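Local coordinates for protein glycosyltransferase (Streptomyces viridochromogenes, PDB 2IUY) that is probably a retaining GT-B glycosyltransferase of family GT4 that binds UDP and takes part in the biosynthesis of the antibiotic avilamycin A, at residues I108-F113 / G122-S127; P141-P146 / V322-R327. All blocks are in the same frame, centred on the assembly; numbering follows the deposited sequence.

Contact 1: I108-F113 / G122-S127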
loop_
_atom_site.group_PDB
_atom_site.type_symbol
_atom_site.label_atom_id
_atom_site.label_comp_id
_atom_site.label_asym_id
_atom_site.label_seq_id
_atom_site.Cartn_x
_atom_site.Cartn_y
_atom_site.Cartn_z
ATOM N N ILE A 108 -7.159 15.456 8.701
ATOM C CA ILE A 108 -7.636 14.146 8.249
ATOM C C ILE A 108 -6.481 13.151 8.241
ATOM O O ILE A 108 -5.316 13.527 8.033
ATOM C CB ILE A 108 -8.334 14.233 6.808
ATOM C CG1 ILE A 108 -9.129 12.941 6.497
ATOM C CG2 ILE A 108 -7.317 14.627 5.686
ATOM C CD1 ILE A 108 -10.092 13.047 5.275
ATOM N N SER A 109 -6.799 11.875 8.466
ATOM C CA SER A 109 -5.745 10.817 8.404
ATOM C C SER A 109 -6.135 9.707 7.453
ATOM O O SER A 109 -7.300 9.396 7.351
ATOM C CB SER A 109 -5.494 10.200 9.819
ATOM O OG SER A 109 -5.162 11.217 10.771
ATOM N N SER A 110 -5.157 9.073 6.808
ATOM C CA SER A 110 -5.357 7.723 6.240
ATOM C C SER A 110 -4.594 6.773 7.168
ATOM O O SER A 110 -3.374 6.858 7.298
ATOM C CB SER A 110 -4.781 7.579 4.832
ATOM O OG SER A 110 -5.462 8.342 3.861
ATOM N N HIS A 111 -5.321 5.876 7.800
ATOM C CA HIS A 111 -4.738 4.817 8.607
ATOM C C HIS A 111 -4.196 3.643 7.805
ATOM O O HIS A 111 -4.941 2.962 7.102
ATOM C CB HIS A 111 -5.735 4.322 9.656
ATOM C CG HIS A 111 -5.053 3.725 10.843
ATOM N ND1 HIS A 111 -3.990 4.350 11.466
ATOM C CD2 HIS A 111 -5.224 2.538 11.477
ATOM C CE1 HIS A 111 -3.550 3.582 12.446
ATOM N NE2 HIS A 111 -4.280 2.479 12.473
ATOM N N HIS A 112 -2.898 3.413 7.938
ATOM C CA HIS A 112 -2.223 2.335 7.226
ATOM C C HIS A 112 -1.761 1.187 8.147
ATOM O O HIS A 112 -0.854 0.405 7.777
ATOM C CB HIS A 112 -1.039 2.919 6.454
ATOM C CG HIS A 112 -1.453 4.010 5.489
ATOM N ND1 HIS A 112 -2.378 3.796 4.491
ATOM C CD2 HIS A 112 -1.057 5.298 5.362
ATOM C CE1 HIS A 112 -2.557 4.910 3.806
ATOM N NE2 HIS A 112 -1.747 5.834 4.297
ATOM N N PHE A 113 -2.357 1.090 9.336
ATOM C CA PHE A 113 -1.831 0.108 10.330
ATOM C C PHE A 113 -2.912 -0.843 10.873
ATOM O O PHE A 113 -4.084 -0.505 10.872
ATOM C CB PHE A 113 -1.068 0.840 11.465
ATOM C CG PHE A 113 0.134 1.547 10.994
ATOM C CD1 PHE A 113 1.317 0.866 10.803
ATOM C CD2 PHE A 113 0.090 2.909 10.700
ATOM C CE1 PHE A 113 2.460 1.524 10.316
ATOM C CE2 PHE A 113 1.220 3.574 10.251
ATOM C CZ PHE A 113 2.397 2.886 10.051
ATOM N N GLY A 122 -11.533 12.121 12.486
ATOM C CA GLY A 122 -11.142 12.478 11.134
ATOM C C GLY A 122 -10.274 11.405 10.487
ATOM O O GLY A 122 -9.647 11.665 9.463
ATOM N N CYS A 123 -10.265 10.195 11.064
ATOM C CA CYS A 123 -9.558 9.049 10.471
ATOM C C CYS A 123 -10.367 8.339 9.359
ATOM O O CYS A 123 -11.562 8.106 9.512
ATOM C CB CYS A 123 -9.160 8.002 11.538
ATOM S SG CYS A 123 -7.712 6.936 11.051
ATOM N N THR A 124 -9.684 7.964 8.272
ATOM C CA THR A 124 -10.248 7.096 7.223
ATOM C C THR A 124 -9.495 5.766 7.219
ATOM O O THR A 124 -8.326 5.701 7.626
ATOM C CB THR A 124 -10.110 7.707 5.766
ATOM O OG1 THR A 124 -8.736 7.652 5.364
ATOM C CG2 THR A 124 -10.597 9.146 5.688
ATOM N N TYR A 125 -10.140 4.719 6.710
ATOM C CA TYR A 125 -9.559 3.384 6.703
ATOM C C TYR A 125 -9.502 2.855 5.286
ATOM O O TYR A 125 -10.360 3.198 4.472
ATOM C CB TYR A 125 -10.371 2.466 7.646
ATOM C CG TYR A 125 -10.375 3.029 9.065
ATOM C CD1 TYR A 125 -9.412 2.638 9.990
ATOM C CD2 TYR A 125 -11.325 3.967 9.472
ATOM C CE1 TYR A 125 -9.381 3.154 11.286
ATOM C CE2 TYR A 125 -11.292 4.514 10.780
ATOM C CZ TYR A 125 -10.333 4.104 11.667
ATOM O OH TYR A 125 -10.306 4.620 12.969
ATOM N N SER A 126 -8.491 2.040 4.959
ATOM C CA SER A 126 -8.419 1.539 3.565
ATOM C C SER A 126 -9.366 0.363 3.312
ATOM O O SER A 126 -9.617 -0.000 2.150
ATOM C CB SER A 126 -6.985 1.223 3.098
ATOM O OG SER A 126 -6.216 0.710 4.154
ATOM N N SER A 127 -9.897 -0.230 4.381
ATOM C CA SER A 127 -10.858 -1.319 4.217
ATOM C C SER A 127 -11.883 -1.359 5.353
ATOM O O SER A 127 -11.651 -0.832 6.425
ATOM C CB SER A 127 -10.134 -2.664 4.055
ATOM O OG SER A 127 -9.476 -3.067 5.256
HETATM O O HOH W 1 -3.606 0.951 4.106
#

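Contact 2: P141-P146 / V322-R327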
loop_
_atom_site.group_PDB
_atom_site.type_symbol
_atom_site.label_atom_id
_atom_site.label_comp_id
_atom_site.label_asym_id
_atom_site.label_seq_id
_atom_site.Cartn_x
_atom_site.Cartn_y
_atom_site.Cartn_z
ATOM N N PRO A 141 -15.016 7.120 6.919
ATOM C CA PRO A 141 -14.933 6.694 5.524
ATOM C C PRO A 141 -13.947 5.550 5.333
ATOM O O PRO A 141 -12.929 5.455 6.031
ATOM C CB PRO A 141 -14.399 7.946 4.784
ATOM C CG PRO A 141 -14.587 9.080 5.738
ATOM C CD PRO A 141 -14.514 8.499 7.112
ATOM N N VAL A 142 -14.297 4.679 4.398
ATOM C CA VAL A 142 -13.437 3.638 3.955
ATOM C C VAL A 142 -13.066 3.991 2.520
ATOM O O VAL A 142 -13.943 4.148 1.649
ATOM C CB VAL A 142 -14.110 2.257 4.073
ATOM C CG1 VAL A 142 -13.313 1.241 3.321
ATOM C CG2 VAL A 142 -14.222 1.850 5.540
ATOM N N ILE A 143 -11.767 4.192 2.297
ATOM C CA ILE A 143 -11.304 4.624 0.998
ATOM C C ILE A 143 -10.062 3.809 0.702
ATOM O O ILE A 143 -9.077 3.960 1.391
ATOM C CB ILE A 143 -11.008 6.188 0.907
ATOM C CG1 ILE A 143 -12.242 7.051 1.217
ATOM C CG2 ILE A 143 -10.535 6.531 -0.473
ATOM C CD1 ILE A 143 -11.911 8.565 1.324
ATOM N N PRO A 144 -10.126 2.903 -0.295
ATOM C CA PRO A 144 -9.014 1.959 -0.492
ATOM C C PRO A 144 -7.787 2.630 -1.085
ATOM O O PRO A 144 -7.848 3.840 -1.459
ATOM C CB PRO A 144 -9.643 0.898 -1.423
ATOM C CG PRO A 144 -10.655 1.660 -2.226
ATOM C CD PRO A 144 -11.244 2.642 -1.238
ATOM N N ILE A 145 -6.670 1.885 -1.134
ATOM C CA ILE A 145 -5.394 2.395 -1.665
ATOM C C ILE A 145 -5.516 2.709 -3.161
ATOM O O ILE A 145 -6.031 1.884 -3.938
ATOM C CB ILE A 145 -4.227 1.437 -1.385
ATOM C CG1 ILE A 145 -3.951 1.319 0.141
ATOM C CG2 ILE A 145 -3.015 1.824 -2.162
ATOM C CD1 ILE A 145 -3.026 0.136 0.464
ATOM N N PRO A 146 -5.082 3.929 -3.553
ATOM C CA PRO A 146 -5.103 4.374 -4.938
ATOM C C PRO A 146 -3.876 3.898 -5.702
ATOM O O PRO A 146 -2.827 3.608 -5.113
ATOM C CB PRO A 146 -5.034 5.908 -4.802
ATOM C CG PRO A 146 -4.231 6.157 -3.597
ATOM C CD PRO A 146 -4.584 4.987 -2.648
ATOM N N VAL A 322 -7.396 9.138 -9.529
ATOM C CA VAL A 322 -8.246 10.340 -9.612
ATOM C C VAL A 322 -9.563 10.087 -8.900
ATOM O O VAL A 322 -10.069 10.970 -8.177
ATOM C CB VAL A 322 -8.464 10.821 -11.128
ATOM C CG1 VAL A 322 -9.599 11.838 -11.257
ATOM C CG2 VAL A 322 -7.167 11.407 -11.724
ATOM N N THR A 323 -10.115 8.889 -9.100
ATOM C CA THR A 323 -11.316 8.479 -8.377
ATOM C C THR A 323 -11.120 8.484 -6.851
ATOM O O THR A 323 -11.995 8.935 -6.120
ATOM C CB THR A 323 -11.979 7.100 -8.855
ATOM O OG1 THR A 323 -13.261 6.959 -8.210
ATOM C CG2 THR A 323 -11.210 5.908 -8.387
ATOM N N ILE A 324 -9.991 7.944 -6.396
ATOM C CA ILE A 324 -9.674 7.901 -4.965
ATOM C C ILE A 324 -9.335 9.289 -4.427
ATOM O O ILE A 324 -9.801 9.662 -3.370
ATOM C CB ILE A 324 -8.488 6.973 -4.677
ATOM C CG1 ILE A 324 -8.859 5.525 -5.053
ATOM C CG2 ILE A 324 -8.031 7.093 -3.168
ATOM C CD1 ILE A 324 -10.188 5.036 -4.398
ATOM N N ALA A 325 -8.548 10.058 -5.180
ATOM C CA ALA A 325 -8.287 11.437 -4.774
ATOM C C ALA A 325 -9.579 12.254 -4.621
ATOM O O ALA A 325 -9.691 13.054 -3.715
ATOM C CB ALA A 325 -7.296 12.128 -5.726
ATOM N N GLU A 326 -10.534 12.094 -5.526
ATOM C CA GLU A 326 -11.759 12.887 -5.433
ATOM C C GLU A 326 -12.598 12.425 -4.255
ATOM O O GLU A 326 -13.198 13.214 -3.590
ATOM C CB GLU A 326 -12.521 12.975 -6.793
ATOM C CG GLU A 326 -13.279 11.751 -7.260
ATOM C CD GLU A 326 -13.795 11.872 -8.726
ATOM O OE1 GLU A 326 -13.572 12.948 -9.358
ATOM O OE2 GLU A 326 -14.390 10.877 -9.240
ATOM N N ARG A 327 -12.541 11.145 -3.921
ATOM C CA ARG A 327 -13.109 10.665 -2.661
ATOM C C ARG A 327 -12.514 11.316 -1.415
ATOM O O ARG A 327 -13.255 11.746 -0.522
ATOM C CB ARG A 327 -13.085 9.114 -2.573
ATOM C CG ARG A 327 -14.159 8.538 -3.486
ATOM C CD ARG A 327 -13.953 7.089 -3.699
ATOM N NE ARG A 327 -14.205 6.302 -2.474
ATOM C CZ ARG A 327 -14.240 4.968 -2.471
ATOM N NH1 ARG A 327 -14.065 4.296 -3.625
ATOM N NH2 ARG A 327 -14.481 4.315 -1.336
#

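Contact 1: I108-F113 / G122-S127
Cys-123 and His-111 share almost the same first torsion, SG and CG each lying opposite the backbone N (chi1 -156° and -155°), and on one face of the sheet this lays Cys-123 SG against His-111 CB at 3.6 Å. The sulfur also borders the imidazole obliquely, and from the same face of the sheet Tyr-125 CD1 comes to 4.1 Å from His-111 CB. His-111 NE2 is hydrogen-bonded to Thr-115 O, which helps fix the ring. The opposite face carries Thr-124, whose OG1 comes within 3.5 Å of Ser-110 CA, while its CG2 meets Ile-108 CD1 at 4.0 Å. Ser-110 OG turns instead to Tyr-328 and His-89. Three backbone bonds join the strands: Ser-109 N to Gly-122 O (3.0 Å), Thr-124 N to Ser-109 O (2.9 Å) and His-111 N to Thr-124 O (3.0 Å), the last nearly straight. Beyond them a water lies in the plane of the His-112 ring at its edge and bridges ND1 to Ser-126 OG. This parallel pairing adds strand 123-125 as one edge of the Rossmann-like sheet of the N-terminal domain of a GT-B glycosyltransferase.

Contact 2: P141-P146 / V322-R327
Ile-324 supplies most of the apolar contact, pushing both of its branches from helix 321-336 into a proline-rich segment with no regular secondary structure. Its CG2, opposite the backbone N, is the busier branch: it touches Pro-146 CB at 3.6 Å and Ile-143 CG2 at 3.7 Å, and it lies close to the carbonyl oxygen of Pro-144. The side chains of Pro-146 and Ile-324 cross at about a right angle, whereas Ile-143 and Ile-324 lie alongside each other, running opposite ways. The other branch ends in Ile-324 CD1, which rests against Pro-144 CG at 4.0 Å. One helical turn further on, Ile-143 CD1 packs beside Arg-327 CB at 4.1 Å and also near the backbone carbonyl of that residue. Helix 321-336 is the last helix of the chain, and here it lies against the N-terminal Rossmann-like domain, the return of the C-terminal end that is characteristic of the GT-B fold. The segment 141-146 runs close to the UDP site: the side chain of Pro-146 is about 7 Å from that of Thr-256, a residue seen to bind UDP in this protein, though no UDP is bound here. The remaining contacts belong to the guanidinium of Arg-327. A bend at its third torsion (chi3 69°) carries the group alongside residues 142-144, where Ile-143 CG2 lies over one face and Pro-144 CD comes within 3.6 Å of NH2 from an oblique direction. The one hydrogen bond between the two segments, Arg-327 NH2 to Val-142 O at 3.0 Å, is weak: the oxygen is near the guanidinium plane at its edge, but the angle at the hydrogen is only 125°.

Following the chain from its N terminus, contact 1 comes first and closes a short loop of eight residues between strands 106-111 and 123-125. Contact 2 begins after helix 128-133 and closes a far longer excursion of 175 residues, which includes the second parallel sheet. The two loops therefore lie in series, neither nested nor crossed, yet the contacts meet in space. Tyr-125 N and O probably bond to Pro-141 O and Ile-143 N, at 3.0 and 2.8 Å, joining segment 141-146 to the edge strand. Helix 321-336 serves both contacts, since Tyr-328 touches Thr-124 as well as Ile-143, and so ties the end of the chain to the N-terminal sheet.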